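Local coordinates for protein ComZ (Thermus thermophilus, PDB 6QVI) that probably acts as a DNA receptor at the tip of a pilus during natural competence, combining a pseudopilin-like domain with a beta-solenoid domain, at residues 194-197 with 202-205; 207-212 with 496-501; 307-312 with 404-409. All blocks are in the same frame, centred on the assembly; numbering follows the deposited sequence.

How the interactions relate
Interactions 1 and 2 adjoin in the beta-solenoid part of ComZ, whereas interaction 3 lies apart. The centres of the first two are 14 Å from each other, and they touch where Tyr-202 CE2 packs 4.1 Å from Arg-498 O. Along the chain they follow in series: 194-205 is complete before 207-212 begins, and 207-212 then meets the segment that follows strand 491-496. Interaction 3 is a surface contact, its centre about 39 Å from that of interaction 1 and 36 Å from that of interaction 2; the nearest atoms are about 25 and 18 Å away. Its two hairpin ends lie among the 283 residues separating the halves of interaction 2.

Interaction 1 of 3, residues 194-197 with 202-205; sequences VTNR and YRQV
Arg-203 reaches across a short excursion of the chain and brings its CD and guanidinium beside Thr-195, while Asn-196 approaches the same guanidinium from a different direction. The aliphatic part of the arginine makes the first contact: its CD lies 3.5 Å from Thr-195 CG2, the two side chains crossing at a slant. That methyl also lies near the plane of the guanidinium, at its edge, so the threonine meets the group from the side and not over a face. The torsion of Thr-195 puts CG2 anti to the backbone N and places OG1 beside that nitrogen, where it makes a weak hydrogen bond with Leu-188 O. Backbone supplies the polar counterpart, for Arg-203 NH1 stands 2.7 Å from Thr-195 O, approached obliquely to the guanidinium plane. Such an arrangement belongs to a surface loop of the beta-solenoid domain: the chain leaves strand 180-187, turns through 194-197, where Arg-197 N donates to Val-194 O at 3.3 Å, and returns as the short strand 204-205, which runs antiparallel to the strand it left. Backbone bonds of Arg-203 with Leu-188 and of Val-205 with Tyr-186 fix the returning limb. Asn-196 is more peripheral. Its CB leads away from the other segment, yet the carboxamide swings back until OD1 lies 3.7 Å from Arg-203 NH1, at the edge of the guanidinium, with the amide and guanidinium planes 69° apart. Replacing Arg-203 by an alanine would probably leave the Thr-195 methyl without its apolar neighbour and the Thr-195 carbonyl oxygen without the nearby cationic nitrogen. Bent at chi2 (-129°) but straight at chi3, the arginine chain carries NH1 across to the carbonyl of Thr-195.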
ATOM      1  N   VAL A 194      16.674 -17.242   3.656  1.00139.28           N
ATOM      2  CA  VAL A 194      15.670 -16.629   2.797  1.00133.19           C
ATOM      3  C   VAL A 194      16.163 -15.338   2.186  1.00136.76           C
ATOM      4  O   VAL A 194      15.408 -14.670   1.471  1.00133.81           O
ATOM      5  CB  VAL A 194      14.343 -16.381   3.540  1.00122.28           C
ATOM      6  CG1 VAL A 194      13.957 -17.604   4.340  1.00122.74           C
ATOM      7  CG2 VAL A 194      14.439 -15.123   4.425  1.00115.88           C
ATOM      8  N   THR A 195      17.372 -14.920   2.515  1.00138.99           N
ATOM      9  CA  THR A 195      17.880 -13.658   2.015  1.00139.22           C
ATOM     10  C   THR A 195      18.231 -13.704   0.555  1.00142.06           C
ATOM     11  O   THR A 195      18.440 -12.657  -0.060  1.00142.04           O
ATOM     12  CB  THR A 195      19.118 -13.277   2.819  1.00144.93           C
ATOM     13  OG1 THR A 195      18.863 -13.546   4.199  1.00146.86           O
ATOM     14  CG2 THR A 195      19.468 -11.822   2.610  1.00141.84           C
ATOM     15  N   ASN A 196      18.358 -14.896  -0.005  1.00144.84           N
ATOM     16  CA  ASN A 196      18.732 -14.887  -1.399  1.00148.83           C
ATOM     17  C   ASN A 196      17.492 -14.849  -2.287  1.00140.87           C
ATOM     18  O   ASN A 196      17.606 -15.061  -3.495  1.00144.00           O
ATOM     19  CB  ASN A 196      19.611 -16.078  -1.755  1.00159.15           C
ATOM     20  CG  ASN A 196      21.102 -15.674  -1.815  1.00173.76           C
ATOM     21  OD1 ASN A 196      21.532 -14.703  -2.471  1.00181.07           O
ATOM     22  ND2 ASN A 196      21.919 -16.529  -1.178  1.00179.15           N
ATOM     23  N   ARG A 197      16.301 -14.740  -1.676  1.00130.34           N
ATOM     24  CA  ARG A 197      15.023 -14.489  -2.370  1.00119.29           C
ATOM     25  C   ARG A 197      14.706 -12.992  -2.563  1.00113.91           C
ATOM     26  O   ARG A 197      13.732 -12.664  -3.256  1.00110.48           O
ATOM     27  CB  ARG A 197      13.884 -15.154  -1.613  1.00113.36           C
ATOM     28  CG  ARG A 197      14.210 -16.579  -1.153  1.00113.35           C
ATOM     29  CD  ARG A 197      14.819 -17.377  -2.286  1.00113.07           C
ATOM     30  NE  ARG A 197      13.916 -18.308  -2.924  1.00115.83           N
ATOM     31  CZ  ARG A 197      13.850 -19.589  -2.594  1.00116.73           C
ATOM     32  NH1 ARG A 197      14.609 -20.082  -1.623  1.00121.37           N
ATOM     33  NH2 ARG A 197      13.010 -20.377  -3.214  1.00110.27           N
ATOM     34  N   TYR A 202      16.751  -4.322  -0.584  1.00128.97           N
ATOM     35  CA  TYR A 202      15.581  -4.628   0.223  1.00120.50           C
ATOM     36  C   TYR A 202      15.883  -5.586   1.365  1.00113.72           C
ATOM     37  O   TYR A 202      14.945  -6.004   2.058  1.00106.63           O
ATOM     38  CB  TYR A 202      14.476  -5.210  -0.675  1.00115.14           C
ATOM     39  CG  TYR A 202      13.821  -4.170  -1.569  1.00116.78           C
ATOM     40  CD1 TYR A 202      14.348  -3.902  -2.828  1.00121.37           C
ATOM     41  CD2 TYR A 202      12.701  -3.451  -1.159  1.00114.70           C
ATOM     42  CE1 TYR A 202      13.784  -2.962  -3.658  1.00121.68           C
ATOM     43  CE2 TYR A 202      12.124  -2.500  -1.990  1.00116.02           C
ATOM     44  CZ  TYR A 202      12.676  -2.265  -3.241  1.00121.47           C
ATOM     45  OH  TYR A 202      12.132  -1.331  -4.090  1.00124.64           O
ATOM     46  N   ARG A 203      17.150  -5.960   1.587  1.00111.61           N
ATOM     47  CA  ARG A 203      17.411  -6.980   2.606  1.00111.71           C
ATOM     48  C   ARG A 203      17.464  -6.426   4.025  1.00115.94           C
ATOM     49  O   ARG A 203      17.112  -7.147   4.965  1.00113.47           O
ATOM     50  CB  ARG A 203      18.709  -7.739   2.265  1.00116.71           C
ATOM     51  CG  ARG A 203      19.018  -7.811   0.786  1.00117.56           C
ATOM     52  CD  ARG A 203      19.325  -9.218   0.281  1.00118.17           C
ATOM     53  NE  ARG A 203      19.831  -9.178  -1.085  1.00126.03           N
ATOM     54  CZ  ARG A 203      20.409 -10.196  -1.718  1.00131.45           C
ATOM     55  NH1 ARG A 203      20.557 -11.366  -1.113  1.00133.86           N
ATOM     56  NH2 ARG A 203      20.838 -10.038  -2.964  1.00133.91           N
ATOM     57  N   GLN A 204      17.905  -5.178   4.223  1.00119.61           N
ATOM     58  CA  GLN A 204      17.784  -4.520   5.523  1.00117.38           C
ATOM     59  C   GLN A 204      17.290  -3.108   5.311  1.00112.17           C
ATOM     60  O   GLN A 204      17.990  -2.276   4.724  1.00112.94           O
ATOM     61  CB  GLN A 204      19.071  -4.509   6.357  1.00129.34           C
ATOM     62  CG  GLN A 204      20.382  -4.226   5.642  1.00142.59           C
ATOM     63  CD  GLN A 204      20.835  -5.409   4.808  1.00148.37           C
ATOM     64  OE1 GLN A 204      20.361  -5.596   3.701  1.00150.25           O
ATOM     65  NE2 GLN A 204      21.761  -6.217   5.342  1.00152.39           N
ATOM     66  N   VAL A 205      16.119  -2.830   5.853  1.00105.97           N
ATOM     67  CA  VAL A 205      15.480  -1.528   5.781  1.00 99.90           C
ATOM     68  C   VAL A 205      15.293  -1.070   7.221  1.00107.35           C
ATOM     69  O   VAL A 205      14.892  -1.865   8.081  1.00110.34           O
ATOM     70  CB  VAL A 205      14.118  -1.601   5.033  1.00 86.84           C
ATOM     71  CG1 VAL A 205      13.197  -0.409   5.379  1.00 86.82           C
ATOM     72  CG2 VAL A 205      14.300  -1.736   3.489  1.00 81.00           C
TER

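Interaction 2 of 3, residues 207-212 with 496-501; sequences DLCASL and YIRIPK
Van der Waals packing joins Leu-208 to Tyr-496, where two chain segments 284 residues apart come together. Leu-208 CD2 rests 3.6 Å from Tyr-496 O. In return the tyrosine ring, its CG anti to the backbone N (chi1 171°), presents its edge to Leu-208 O, which is 4.1 Å from Tyr-496 CD1. One ring face carries the backbone N of Arg-498, offset toward the rim.

A looser approach brings Cys-209 SG to 4.3 Å from Arg-498 NH2. Both groups have stronger partners elsewhere, the cysteine in a disulfide to Cys-51 and the arginine, through NE, in a salt bridge to Glu-136.

Within 207-212, Asp-207 OD2 accepts a hydrogen bond from Cys-209 N at 3.2 Å, an Asx turn, with the donor lying above the carboxylate plane; the same oxygen is also bonded to Asn-184 ND2. This loop leads into strand 212-214 of the beta-solenoid, while 496-501 departs after strand 491-496. With no hydrogen bond between them, the two segments meet by van der Waals packing, and each directs its polar and covalent bonds to other parts of the chain or within itself.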
ATOM      1  N   ASP A 207      13.778   2.099   7.911  1.00122.69           N
ATOM      2  CA  ASP A 207      12.553   2.889   7.909  1.00124.13           C
ATOM      3  C   ASP A 207      11.493   2.108   7.129  1.00113.49           C
ATOM      4  O   ASP A 207      11.475   2.133   5.892  1.00116.32           O
ATOM      5  CB  ASP A 207      12.810   4.280   7.331  1.00137.21           C
ATOM      6  CG  ASP A 207      11.653   5.222   7.572  1.00141.43           C
ATOM      7  OD1 ASP A 207      11.700   6.398   7.144  1.00144.69           O
ATOM      8  OD2 ASP A 207      10.703   4.782   8.252  1.00139.15           O
ATOM      9  N   LEU A 208      10.600   1.422   7.842  1.00102.20           N
ATOM     10  CA  LEU A 208       9.527   0.681   7.194  1.00 90.87           C
ATOM     11  C   LEU A 208       8.312   1.542   6.941  1.00 87.67           C
ATOM     12  O   LEU A 208       7.403   1.113   6.217  1.00 86.09           O
ATOM     13  CB  LEU A 208       9.137  -0.504   8.062  1.00 88.15           C
ATOM     14  CG  LEU A 208      10.058  -1.717   8.077  1.00 83.55           C
ATOM     15  CD1 LEU A 208       9.512  -2.740   9.044  1.00 76.99           C
ATOM     16  CD2 LEU A 208      10.129  -2.300   6.679  1.00 82.76           C
ATOM     17  N   CYS A 209       8.345   2.775   7.449  1.00 93.53           N
ATOM     18  CA  CYS A 209       7.242   3.733   7.432  1.00 96.56           C
ATOM     19  C   CYS A 209       6.058   3.215   8.239  1.00 90.85           C
ATOM     20  O   CYS A 209       4.899   3.375   7.855  1.00 96.17           O
ATOM     21  CB  CYS A 209       6.836   4.094   6.000  1.00105.73           C
ATOM     22  SG  CYS A 209       8.277   4.497   4.967  1.00125.49           S
ATOM     23  N   ALA A 210       6.357   2.610   9.389  1.00 87.96           N
ATOM     24  CA  ALA A 210       5.320   1.985  10.199  1.00 88.13           C
ATOM     25  C   ALA A 210       4.489   3.016  10.944  1.00 85.76           C
ATOM     26  O   ALA A 210       4.954   4.093  11.283  1.00 85.55           O
ATOM     27  CB  ALA A 210       5.925   1.035  11.223  1.00 84.45           C
ATOM     28  N   SER A 211       3.252   2.641  11.254  1.00 89.66           N
ATOM     29  CA  SER A 211       2.361   3.491  12.037  1.00 88.24           C
ATOM     30  C   SER A 211       1.238   2.604  12.527  1.00 79.94           C
ATOM     31  O   SER A 211       0.977   1.541  11.960  1.00 81.07           O
ATOM     32  CB  SER A 211       1.812   4.691  11.248  1.00 97.67           C
ATOM     33  OG  SER A 211       1.449   4.321   9.934  1.00105.71           O
ATOM     34  N   LEU A 212       0.564   3.056  13.573  1.00 64.97           N
ATOM     35  CA  LEU A 212      -0.629   2.387  14.073  1.00 63.60           C
ATOM     36  C   LEU A 212      -1.828   3.289  13.854  1.00 62.82           C
ATOM     37  O   LEU A 212      -1.954   4.316  14.514  1.00 69.81           O
ATOM     38  CB  LEU A 212      -0.470   2.049  15.555  1.00 65.55           C
ATOM     39  CG  LEU A 212      -1.576   1.309  16.302  1.00 60.90           C
ATOM     40  CD1 LEU A 212      -2.191   0.315  15.419  1.00 50.11           C
ATOM     41  CD2 LEU A 212      -1.060   0.654  17.580  1.00 55.91           C
ATOM     42  N   TYR A 496       6.658  -6.583   6.767  1.00 73.62           N
ATOM     43  CA  TYR A 496       6.154  -5.809   5.655  1.00 77.14           C
ATOM     44  C   TYR A 496       7.290  -5.530   4.690  1.00 80.50           C
ATOM     45  O   TYR A 496       8.303  -4.933   5.063  1.00 98.60           O
ATOM     46  CB  TYR A 496       5.499  -4.529   6.141  1.00 78.02           C
ATOM     47  CG  TYR A 496       5.171  -3.602   4.997  1.00 83.31           C
ATOM     48  CD1 TYR A 496       5.336  -2.243   5.122  1.00 76.47           C
ATOM     49  CD2 TYR A 496       4.602  -4.084   3.822  1.00 86.65           C
ATOM     50  CE1 TYR A 496       5.017  -1.402   4.098  1.00 81.30           C
ATOM     51  CE2 TYR A 496       4.285  -3.232   2.773  1.00 85.19           C
ATOM     52  CZ  TYR A 496       4.492  -1.894   2.923  1.00 86.24           C
ATOM     53  OH  TYR A 496       4.182  -1.035   1.890  1.00 92.45           O
ATOM     54  N   ILE A 497       7.110  -5.932   3.441  1.00 66.76           N
ATOM     55  CA  ILE A 497       8.062  -5.645   2.386  1.00 68.87           C
ATOM     56  C   ILE A 497       7.320  -4.881   1.298  1.00 76.35           C
ATOM     57  O   ILE A 497       6.470  -5.443   0.599  1.00 77.98           O
ATOM     58  CB  ILE A 497       8.689  -6.919   1.821  1.00 75.36           C
ATOM     59  CG1 ILE A 497       9.464  -7.651   2.896  1.00 77.37           C
ATOM     60  CG2 ILE A 497       9.603  -6.602   0.654  1.00 79.49           C
ATOM     61  CD1 ILE A 497      10.232  -8.858   2.363  1.00 78.00           C
ATOM     62  N   ARG A 498       7.680  -3.617   1.125  1.00 87.33           N
ATOM     63  CA  ARG A 498       7.045  -2.789   0.119  1.00 88.20           C
ATOM     64  C   ARG A 498       7.263  -3.404  -1.252  1.00 90.63           C
ATOM     65  O   ARG A 498       8.344  -3.898  -1.557  1.00 97.81           O
ATOM     66  CB  ARG A 498       7.634  -1.383   0.176  1.00 88.20           C
ATOM     67  CG  ARG A 498       7.551  -0.566  -1.105  1.00 92.04           C
ATOM     68  CD  ARG A 498       8.345   0.755  -0.972  1.00 97.05           C
ATOM     69  NE  ARG A 498       7.587   1.818  -0.318  1.00101.63           N
ATOM     70  CZ  ARG A 498       8.131   2.880   0.274  1.00108.02           C
ATOM     71  NH1 ARG A 498       9.450   3.033   0.301  1.00110.07           N
ATOM     72  NH2 ARG A 498       7.353   3.804   0.832  1.00108.82           N
ATOM     73  N   ILE A 499       6.214  -3.428  -2.059  1.00 89.69           N
ATOM     74  CA  ILE A 499       6.304  -3.852  -3.454  1.00 94.96           C
ATOM     75  C   ILE A 499       6.088  -2.629  -4.321  1.00101.64           C
ATOM     76  O   ILE A 499       5.043  -1.965  -4.200  1.00104.97           O
ATOM     77  CB  ILE A 499       5.323  -4.988  -3.789  1.00 91.14           C
ATOM     78  CG1 ILE A 499       5.340  -6.052  -2.694  1.00 90.77           C
ATOM     79  CG2 ILE A 499       5.671  -5.623  -5.113  1.00 93.04           C
ATOM     80  CD1 ILE A 499       4.445  -7.268  -3.003  1.00 88.52           C
ATOM     81  N   PRO A 500       7.051  -2.253  -5.174  1.00101.64           N
ATOM     82  CA  PRO A 500       6.922  -1.052  -6.006  1.00102.79           C
ATOM     83  C   PRO A 500       5.684  -1.095  -6.897  1.00106.46           C
ATOM     84  O   PRO A 500       5.275  -2.165  -7.352  1.00108.73           O
ATOM     85  CB  PRO A 500       8.217  -1.049  -6.835  1.00 99.71           C
ATOM     86  CG  PRO A 500       8.782  -2.442  -6.715  1.00 97.98           C
ATOM     87  CD  PRO A 500       8.341  -2.944  -5.374  1.00 98.79           C
ATOM     88  N   LYS A 501       5.061   0.078  -7.119  1.00105.83           N
ATOM     89  CA  LYS A 501       3.732   0.076  -7.729  1.00107.37           C
ATOM     90  C   LYS A 501       3.766  -0.639  -9.080  1.00112.00           C
ATOM     91  O   LYS A 501       2.865  -1.423  -9.394  1.00112.21           O
ATOM     92  CB  LYS A 501       3.212   1.513  -7.906  1.00104.96           C
ATOM     93  CG  LYS A 501       1.904   1.594  -8.717  1.00106.53           C
ATOM     94  CD  LYS A 501       0.667   1.636  -7.795  1.00108.24           C
ATOM     95  CE  LYS A 501      -0.651   1.472  -8.559  1.00109.87           C
ATOM     96  NZ  LYS A 501      -0.831   0.039  -9.002  1.00109.91           N
TER

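Interaction 3 of 3, residues 307-312 with 404-409; sequences QRIGNI and LKLGGN
A largely apolar surface contact of the beta-solenoid brings together the ends of two hairpins: Leu-406 packs against the side chains of Gln-307 and Ile-309 and the backbone of Arg-308. Strands 304-309 and 398-406 both pair in parallel with strand 374-377, and the contact forms where each runs into its turn. The axes of the short strand segments 307-309 and 404-406 come within 7.9 Å, their directions 32° apart, and no hydrogen bond links the two.

Residues 309-312 form a type II' turn, Ile-312 N donating to Ile-309 O at 3.0 Å, and residues 406-409 form a type I' turn closed by Asn-409 N donating to Leu-406 O at 3.2 Å. Gly-310, Gly-407 and Gly-408 all take positive phi values, which glycine readily allows.

Leu-406 sets CG anti to its own backbone nitrogen (chi1 -169°), and this together with chi2 (41°) brings one methyl, CD2, to the neighbouring strand. There CD2 sits among three partners: Gln-307 CB at 3.8 Å, Arg-308 N at 3.7 Å and Ile-309 CD1, whose side chain crosses the leucine at an angle. Gln-307 contributes its CB alone, its amide oxygen being bonded to Arg-305. Beyond the leucine, Arg-308 folds back over its own turn, so that Gly-310 O lies 3.1 Å above the centre of its guanidinium plane.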
ATOM      1  N   GLN A 307     -15.264 -21.937 -12.766  1.00 56.23           N
ATOM      2  CA  GLN A 307     -16.289 -21.843 -11.762  1.00 66.77           C
ATOM      3  C   GLN A 307     -16.741 -23.204 -11.381  1.00 65.78           C
ATOM      4  O   GLN A 307     -16.578 -24.129 -12.109  1.00 64.13           O
ATOM      5  CB  GLN A 307     -17.511 -21.136 -12.283  1.00 71.39           C
ATOM      6  CG  GLN A 307     -17.253 -19.920 -13.115  1.00 75.33           C
ATOM      7  CD  GLN A 307     -18.348 -18.923 -12.959  1.00 79.08           C
ATOM      8  OE1 GLN A 307     -18.131 -17.850 -12.452  1.00 94.48           O
ATOM      9  NE2 GLN A 307     -19.533 -19.280 -13.376  1.00 71.17           N
ATOM     10  N   ARG A 308     -17.370 -23.310 -10.236  1.00 60.56           N
ATOM     11  CA  ARG A 308     -17.839 -24.581  -9.799  1.00 62.26           C
ATOM     12  C   ARG A 308     -19.050 -24.510  -8.971  1.00 57.82           C
ATOM     13  O   ARG A 308     -18.994 -24.222  -7.824  1.00 63.27           O
ATOM     14  CB  ARG A 308     -16.801 -25.259  -8.981  1.00 70.25           C
ATOM     15  CG  ARG A 308     -17.392 -26.408  -8.233  1.00 76.50           C
ATOM     16  CD  ARG A 308     -16.313 -27.340  -7.807  1.00 81.87           C
ATOM     17  NE  ARG A 308     -16.581 -27.797  -6.468  1.00 95.69           N
ATOM     18  CZ  ARG A 308     -16.692 -29.067  -6.154  1.00108.52           C
ATOM     19  NH1 ARG A 308     -16.594 -30.002  -7.086  1.00118.52           N
ATOM     20  NH2 ARG A 308     -16.942 -29.429  -4.915  1.00101.47           N
ATOM     21  N   ILE A 309     -20.144 -24.851  -9.591  1.00 62.28           N
ATOM     22  CA  ILE A 309     -21.471 -24.893  -9.017  1.00 68.18           C
ATOM     23  C   ILE A 309     -21.746 -26.380  -8.790  1.00 68.66           C
ATOM     24  O   ILE A 309     -21.904 -27.134  -9.757  1.00 67.07           O
ATOM     25  CB  ILE A 309     -22.501 -24.241  -9.946  1.00 69.89           C
ATOM     26  CG1 ILE A 309     -22.254 -22.746 -10.089  1.00 68.72           C
ATOM     27  CG2 ILE A 309     -23.899 -24.529  -9.487  1.00 78.96           C
ATOM     28  CD1 ILE A 309     -21.480 -22.392 -11.349  1.00 69.92           C
ATOM     29  N   GLY A 310     -21.750 -26.803  -7.518  1.00 71.32           N
ATOM     30  CA  GLY A 310     -21.915 -28.195  -7.082  1.00 74.91           C
ATOM     31  C   GLY A 310     -20.847 -29.150  -7.591  1.00 72.42           C
ATOM     32  O   GLY A 310     -19.699 -29.090  -7.151  1.00 83.98           O
ATOM     33  N   ASN A 311     -21.200 -30.057  -8.469  1.00 76.75           N
ATOM     34  CA  ASN A 311     -20.273 -30.943  -9.161  1.00 94.92           C
ATOM     35  C   ASN A 311     -19.942 -30.519 -10.575  1.00 94.94           C
ATOM     36  O   ASN A 311     -19.119 -31.186 -11.228  1.00100.44           O
ATOM     37  CB  ASN A 311     -20.739 -32.417  -9.058  1.00104.26           C
ATOM     38  CG  ASN A 311     -20.712 -32.925  -7.604  1.00116.68           C
ATOM     39  OD1 ASN A 311     -19.972 -32.390  -6.754  1.00123.26           O
ATOM     40  ND2 ASN A 311     -21.612 -33.830  -7.281  1.00125.77           N
ATOM     41  N   ILE A 312     -20.528 -29.430 -11.076  1.00 81.96           N
ATOM     42  CA  ILE A 312     -20.143 -28.980 -12.401  1.00 67.21           C
ATOM     43  C   ILE A 312     -18.970 -28.023 -12.267  1.00 56.74           C
ATOM     44  O   ILE A 312     -18.899 -27.183 -11.362  1.00 55.30           O
ATOM     45  CB  ILE A 312     -21.318 -28.325 -13.146  1.00 69.30           C
ATOM     46  CG1 ILE A 312     -22.568 -29.178 -13.075  1.00 62.34           C
ATOM     47  CG2 ILE A 312     -20.977 -28.160 -14.612  1.00 81.52           C
ATOM     48  CD1 ILE A 312     -23.647 -28.586 -12.267  1.00 71.60           C
ATOM     49  N   LEU A 404     -12.232 -17.723  -4.895  1.00 43.20           N
ATOM     50  CA  LEU A 404     -13.426 -16.985  -4.533  1.00 51.76           C
ATOM     51  C   LEU A 404     -14.544 -17.928  -4.120  1.00 53.61           C
ATOM     52  O   LEU A 404     -14.588 -19.093  -4.527  1.00 62.87           O
ATOM     53  CB  LEU A 404     -13.883 -16.127  -5.715  1.00 52.38           C
ATOM     54  CG  LEU A 404     -12.822 -15.234  -6.370  1.00 49.28           C
ATOM     55  CD1 LEU A 404     -13.522 -14.363  -7.381  1.00 41.48           C
ATOM     56  CD2 LEU A 404     -12.038 -14.392  -5.345  1.00 39.31           C
ATOM     57  N   LYS A 405     -15.466 -17.419  -3.317  1.00 52.14           N
ATOM     58  CA  LYS A 405     -16.623 -18.224  -2.970  1.00 50.32           C
ATOM     59  C   LYS A 405     -17.641 -18.194  -4.097  1.00 55.67           C
ATOM     60  O   LYS A 405     -17.782 -17.209  -4.814  1.00 64.19           O
ATOM     61  CB  LYS A 405     -17.280 -17.734  -1.677  1.00 45.93           C
ATOM     62  CG  LYS A 405     -16.390 -17.795  -0.471  1.00 45.62           C
ATOM     63  CD  LYS A 405     -17.202 -17.445   0.771  1.00 57.16           C
ATOM     64  CE  LYS A 405     -16.373 -17.615   2.024  1.00 64.65           C
ATOM     65  NZ  LYS A 405     -17.181 -17.295   3.228  1.00 69.37           N
ATOM     66  N   LEU A 406     -18.356 -19.290  -4.251  1.00 63.05           N
ATOM     67  CA  LEU A 406     -19.422 -19.374  -5.234  1.00 63.25           C
ATOM     68  C   LEU A 406     -20.544 -20.173  -4.591  1.00 71.42           C
ATOM     69  O   LEU A 406     -20.349 -21.349  -4.277  1.00 77.23           O
ATOM     70  CB  LEU A 406     -18.933 -20.020  -6.523  1.00 46.61           C
ATOM     71  CG  LEU A 406     -19.913 -19.915  -7.690  1.00 65.53           C
ATOM     72  CD1 LEU A 406     -20.601 -18.510  -7.763  1.00 56.58           C
ATOM     73  CD2 LEU A 406     -19.221 -20.286  -9.019  1.00 58.56           C
ATOM     74  N   GLY A 407     -21.685 -19.527  -4.358  1.00 75.63           N
ATOM     75  CA  GLY A 407     -22.759 -20.149  -3.607  1.00 81.81           C
ATOM     76  C   GLY A 407     -22.366 -20.564  -2.202  1.00 90.82           C
ATOM     77  O   GLY A 407     -22.820 -21.606  -1.701  1.00 98.71           O
ATOM     78  N   GLY A 408     -21.529 -19.762  -1.549  1.00 86.31           N
ATOM     79  CA  GLY A 408     -21.062 -20.034  -0.208  1.00 78.33           C
ATOM     80  C   GLY A 408     -19.992 -21.100  -0.105  1.00 77.11           C
ATOM     81  O   GLY A 408     -19.404 -21.253   0.970  1.00 85.69           O
ATOM     82  N   ASN A 409     -19.654 -21.765  -1.204  1.00 69.82           N
ATOM     83  CA  ASN A 409     -18.640 -22.800  -1.252  1.00 64.24           C
ATOM     84  C   ASN A 409     -17.356 -22.245  -1.842  1.00 69.53           C
ATOM     85  O   ASN A 409     -17.365 -21.346  -2.690  1.00 75.06           O
ATOM     86  CB  ASN A 409     -19.110 -23.985  -2.099  1.00 68.46           C
ATOM     87  CG  ASN A 409     -20.353 -24.646  -1.551  1.00 81.18           C
ATOM     88  OD1 ASN A 409     -20.424 -24.940  -0.358  1.00 82.62           O
ATOM     89  ND2 ASN A 409     -21.365 -24.828  -2.404  1.00 84.05           N
TER